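Glycine oxidase (Bacillus cereus ATCC 14579, PDB 7CYX) probably oxidises glycine with molecular oxygen and water to glyoxylate, hydrogen peroxide and ammonium, using FAD as its cofactor. Local coordinates at residues 204-209 with 214-219. Residues are numbered along the deposited sequence; the frame is centred on the assembly and turned at random.
Sequences VVIAGG and KLLSYF. With FAD (flavin-adenine dinucleotide), chain C.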
loop_
_atom_site.group_PDB
_atom_site.type_symbol
_atom_site.label_atom_id
_atom_site.label_comp_id
_atom_site.label_asym_id
_atom_site.label_seq_id
_atom_site.Cartn_x
_atom_site.Cartn_y
_atom_site.Cartn_z
ATOM N N VAL A 204 -10.599 29.708 -5.706
ATOM C CA VAL A 204 -11.290 28.559 -5.193
ATOM C C VAL A 204 -11.432 27.560 -6.332
ATOM O O VAL A 204 -11.643 27.982 -7.462
ATOM C CB VAL A 204 -12.669 28.939 -4.637
ATOM C CG1 VAL A 204 -13.631 27.768 -4.666
ATOM C CG2 VAL A 204 -12.552 29.479 -3.226
ATOM N N VAL A 205 -11.333 26.266 -6.005
ATOM C CA VAL A 205 -11.735 25.196 -6.892
ATOM C C VAL A 205 -12.768 24.293 -6.202
ATOM O O VAL A 205 -12.522 23.738 -5.120
ATOM C CB VAL A 205 -10.536 24.369 -7.369
ATOM C CG1 VAL A 205 -10.973 23.394 -8.446
ATOM C CG2 VAL A 205 -9.397 25.255 -7.858
ATOM N N ILE A 206 -13.907 24.127 -6.880
ATOM C CA ILE A 206 -14.993 23.261 -6.469
ATOM C C ILE A 206 -14.706 21.855 -6.992
ATOM O O ILE A 206 -14.893 21.605 -8.179
ATOM C CB ILE A 206 -16.342 23.787 -7.000
ATOM C CG1 ILE A 206 -16.654 25.196 -6.500
ATOM C CG2 ILE A 206 -17.476 22.837 -6.650
ATOM C CD1 ILE A 206 -17.873 25.812 -7.156
ATOM N N ALA A 207 -14.289 20.958 -6.086
ATOM C CA ALA A 207 -14.017 19.567 -6.370
ATOM C C ALA A 207 -14.801 18.661 -5.409
ATOM O O ALA A 207 -14.216 17.781 -4.767
ATOM C CB ALA A 207 -12.533 19.335 -6.231
ATOM N N GLY A 208 -16.119 18.884 -5.308
ATOM C CA GLY A 208 -16.970 18.297 -4.259
ATOM C C GLY A 208 -17.711 17.042 -4.705
ATOM O O GLY A 208 -18.706 16.652 -4.093
ATOM N N GLY A 209 -17.184 16.358 -5.716
ATOM C CA GLY A 209 -17.839 15.219 -6.353
ATOM C C GLY A 209 -19.349 15.375 -6.414
ATOM O O GLY A 209 -19.842 16.417 -6.827
ATOM N N LYS A 214 -24.681 22.798 -4.941
ATOM C CA LYS A 214 -24.919 24.129 -4.316
ATOM C C LYS A 214 -23.856 25.148 -4.752
ATOM O O LYS A 214 -24.199 26.234 -5.119
ATOM C CB LYS A 214 -24.945 24.068 -2.784
ATOM C CG LYS A 214 -26.297 24.367 -2.143
ATOM C CD LYS A 214 -26.652 23.488 -0.944
ATOM C CE LYS A 214 -28.128 23.125 -0.893
ATOM N NZ LYS A 214 -28.417 22.092 0.131
ATOM N N LEU A 215 -22.581 24.769 -4.677
ATOM C CA LEU A 215 -21.458 25.680 -5.016
ATOM C C LEU A 215 -21.407 25.956 -6.515
ATOM O O LEU A 215 -20.915 26.998 -6.897
ATOM C CB LEU A 215 -20.147 25.060 -4.541
ATOM C CG LEU A 215 -19.976 25.009 -3.033
ATOM C CD1 LEU A 215 -18.719 24.257 -2.668
ATOM C CD2 LEU A 215 -19.952 26.403 -2.449
ATOM N N LEU A 216 -22.005 25.094 -7.326
ATOM C CA LEU A 216 -22.004 25.280 -8.795
ATOM C C LEU A 216 -23.072 26.300 -9.214
ATOM O O LEU A 216 -23.030 26.725 -10.366
ATOM C CB LEU A 216 -22.253 23.927 -9.457
ATOM C CG LEU A 216 -21.080 22.961 -9.449
ATOM C CD1 LEU A 216 -21.470 21.660 -10.108
ATOM C CD2 LEU A 216 -19.895 23.563 -10.165
ATOM N N SER A 217 -23.959 26.697 -8.293
ATOM C CA SER A 217 -25.028 27.710 -8.465
ATOM C C SER A 217 -24.427 29.055 -8.862
ATOM O O SER A 217 -25.036 29.738 -9.670
ATOM C CB SER A 217 -25.822 27.840 -7.217
ATOM O OG SER A 217 -26.805 26.835 -7.189
ATOM N N TYR A 218 -23.239 29.395 -8.354
ATOM C CA TYR A 218 -22.535 30.638 -8.752
ATOM C C TYR A 218 -22.378 30.655 -10.276
ATOM O O TYR A 218 -22.563 31.708 -10.850
ATOM C CB TYR A 218 -21.239 30.818 -7.963
ATOM C CG TYR A 218 -21.461 31.132 -6.508
ATOM C CD1 TYR A 218 -21.816 32.399 -6.086
ATOM C CD2 TYR A 218 -21.342 30.149 -5.547
ATOM C CE1 TYR A 218 -22.036 32.682 -4.751
ATOM C CE2 TYR A 218 -21.554 30.416 -4.209
ATOM C CZ TYR A 218 -21.907 31.684 -3.811
ATOM O OH TYR A 218 -22.121 31.924 -2.493
ATOM N N PHE A 219 -22.010 29.537 -10.897
ATOM C CA PHE A 219 -21.961 29.463 -12.373
ATOM C C PHE A 219 -23.384 29.549 -12.928
ATOM O O PHE A 219 -23.641 30.473 -13.684
ATOM C CB PHE A 219 -21.302 28.161 -12.809
ATOM C CG PHE A 219 -19.817 28.140 -12.598
ATOM C CD1 PHE A 219 -19.287 27.817 -11.368
ATOM C CD2 PHE A 219 -18.955 28.470 -13.621
ATOM C CE1 PHE A 219 -17.921 27.798 -11.175
ATOM C CE2 PHE A 219 -17.591 28.440 -13.429
ATOM C CZ PHE A 219 -17.078 28.117 -12.203
HETATM P PA FAD C . -15.073 12.259 -4.447
HETATM O O1A FAD C . -14.011 11.239 -4.327
HETATM O O2A FAD C . -16.443 11.874 -3.966
HETATM O O5B FAD C . -14.522 13.559 -3.752
HETATM C C5B FAD C . -15.400 14.569 -3.377
HETATM C C4B FAD C . -14.935 14.976 -2.005
HETATM O O4B FAD C . -15.436 16.273 -1.742
HETATM C C3B FAD C . -15.479 14.075 -0.919
HETATM O O3B FAD C . -14.345 13.550 -0.193
HETATM C C2B FAD C . -16.339 14.965 -0.027
HETATM O O2B FAD C . -16.071 14.733 1.363
HETATM C C1B FAD C . -15.833 16.334 -0.368
HETATM N N9A FAD C . -16.788 17.427 -0.210
HETATM C C8A FAD C . -17.988 17.515 -0.818
HETATM N N7A FAD C . -18.604 18.660 -0.469
HETATM C C5A FAD C . -17.764 19.334 0.332
HETATM C C6A FAD C . -17.818 20.617 1.030
HETATM N N6A FAD C . -18.935 21.363 0.891
HETATM N N1A FAD C . -16.765 20.965 1.815
HETATM C C2A FAD C . -15.702 20.160 1.933
HETATM N N3A FAD C . -15.586 18.960 1.318
HETATM C C4A FAD C . -16.569 18.519 0.509
HETATM N N1 FAD C . -13.405 5.693 -12.158
HETATM C C2 FAD C . -12.466 5.220 -13.039
HETATM O O2 FAD C . -11.795 6.097 -13.634
HETATM N N3 FAD C . -12.264 3.897 -13.254
HETATM C C4 FAD C . -12.967 2.979 -12.556
HETATM O O4 FAD C . -12.792 1.738 -12.680
HETATM C C4X FAD C . -14.013 3.442 -11.609
HETATM N N5 FAD C . -14.777 2.584 -10.923
HETATM C C5X FAD C . -15.703 3.029 -10.050
HETATM C C6 FAD C . -16.452 2.113 -9.334
HETATM C C7 FAD C . -17.416 2.551 -8.442
HETATM C C7M FAD C . -18.254 1.551 -7.665
HETATM C C8 FAD C . -17.628 3.979 -8.230
HETATM C C8M FAD C . -18.667 4.487 -7.240
HETATM C C9 FAD C . -16.886 4.874 -8.930
HETATM C C9A FAD C . -15.928 4.472 -9.833
HETATM N N10 FAD C . -15.145 5.404 -10.529
HETATM C C10 FAD C . -14.194 4.892 -11.441
HETATM C "C1'" FAD C . -15.356 6.857 -10.462
HETATM C "C2'" FAD C . -14.535 7.669 -9.513
HETATM O "O2'" FAD C . -14.730 7.131 -8.194
HETATM C "C3'" FAD C . -15.043 9.098 -9.583
HETATM O "O3'" FAD C . -15.358 9.511 -10.946
HETATM C "C4'" FAD C . -14.031 9.974 -8.834
HETATM O "O4'" FAD C . -13.720 9.391 -7.556
HETATM C "C5'" FAD C . -14.561 11.349 -8.533
HETATM O "O5'" FAD C . -13.642 11.962 -7.648
HETATM P P FAD C . -14.044 13.321 -6.920
HETATM O O1P FAD C . -14.722 14.241 -7.870
HETATM O O2P FAD C . -12.842 13.765 -6.130
HETATM O O3P FAD C . -15.241 12.738 -5.990
#
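I206, the last residue of the strand in 204-209, faces L215 of the short helix in 214-219 with their CA atoms 7.1 Å apart. The contact is apolar and rests almost wholly on the I206 side chain. With CG1 beside the backbone N (chi1 -59°) and the chain extended beyond it (chi2 172°), CD1 reaches into the helical turn. I206 CD1 lies 3.5 Å from L215 CB, and the two side chains cross at a slant; CG2, the other branch of I206, stands 4.1 Å from the same L215 CB. The methyl also abuts the backbone, with I206 CD1 3.3 Å from L215 O. L216 adds a looser touch through CD2, 4.3 Å from I206 CD1, while the F219 ring presents its edge, F219 CE1 being 4.5 Å from I206 CD1. Thus one methyl group sits among L215, L216 and F219. L215 also packs on I10 and I182, and the F219 ring meets that of W223, their planes about 10° apart, and touches L327 and A329 of strand 327-331. Past the end of strand 203-206 the chain turns to the cofactor, G209 N lying 3.4 Å from FAD C5B and G208 O 3.5 Å from FAD C8A of the adenine. Strand 203-206 runs parallel between strands 5-10 and 327-331, and its carboxyl end delivers A207, G208 and G209 to the FAD pocket, as in the Rossmann-type FAD-binding domain of the D-amino-acid oxidase (DAO) family.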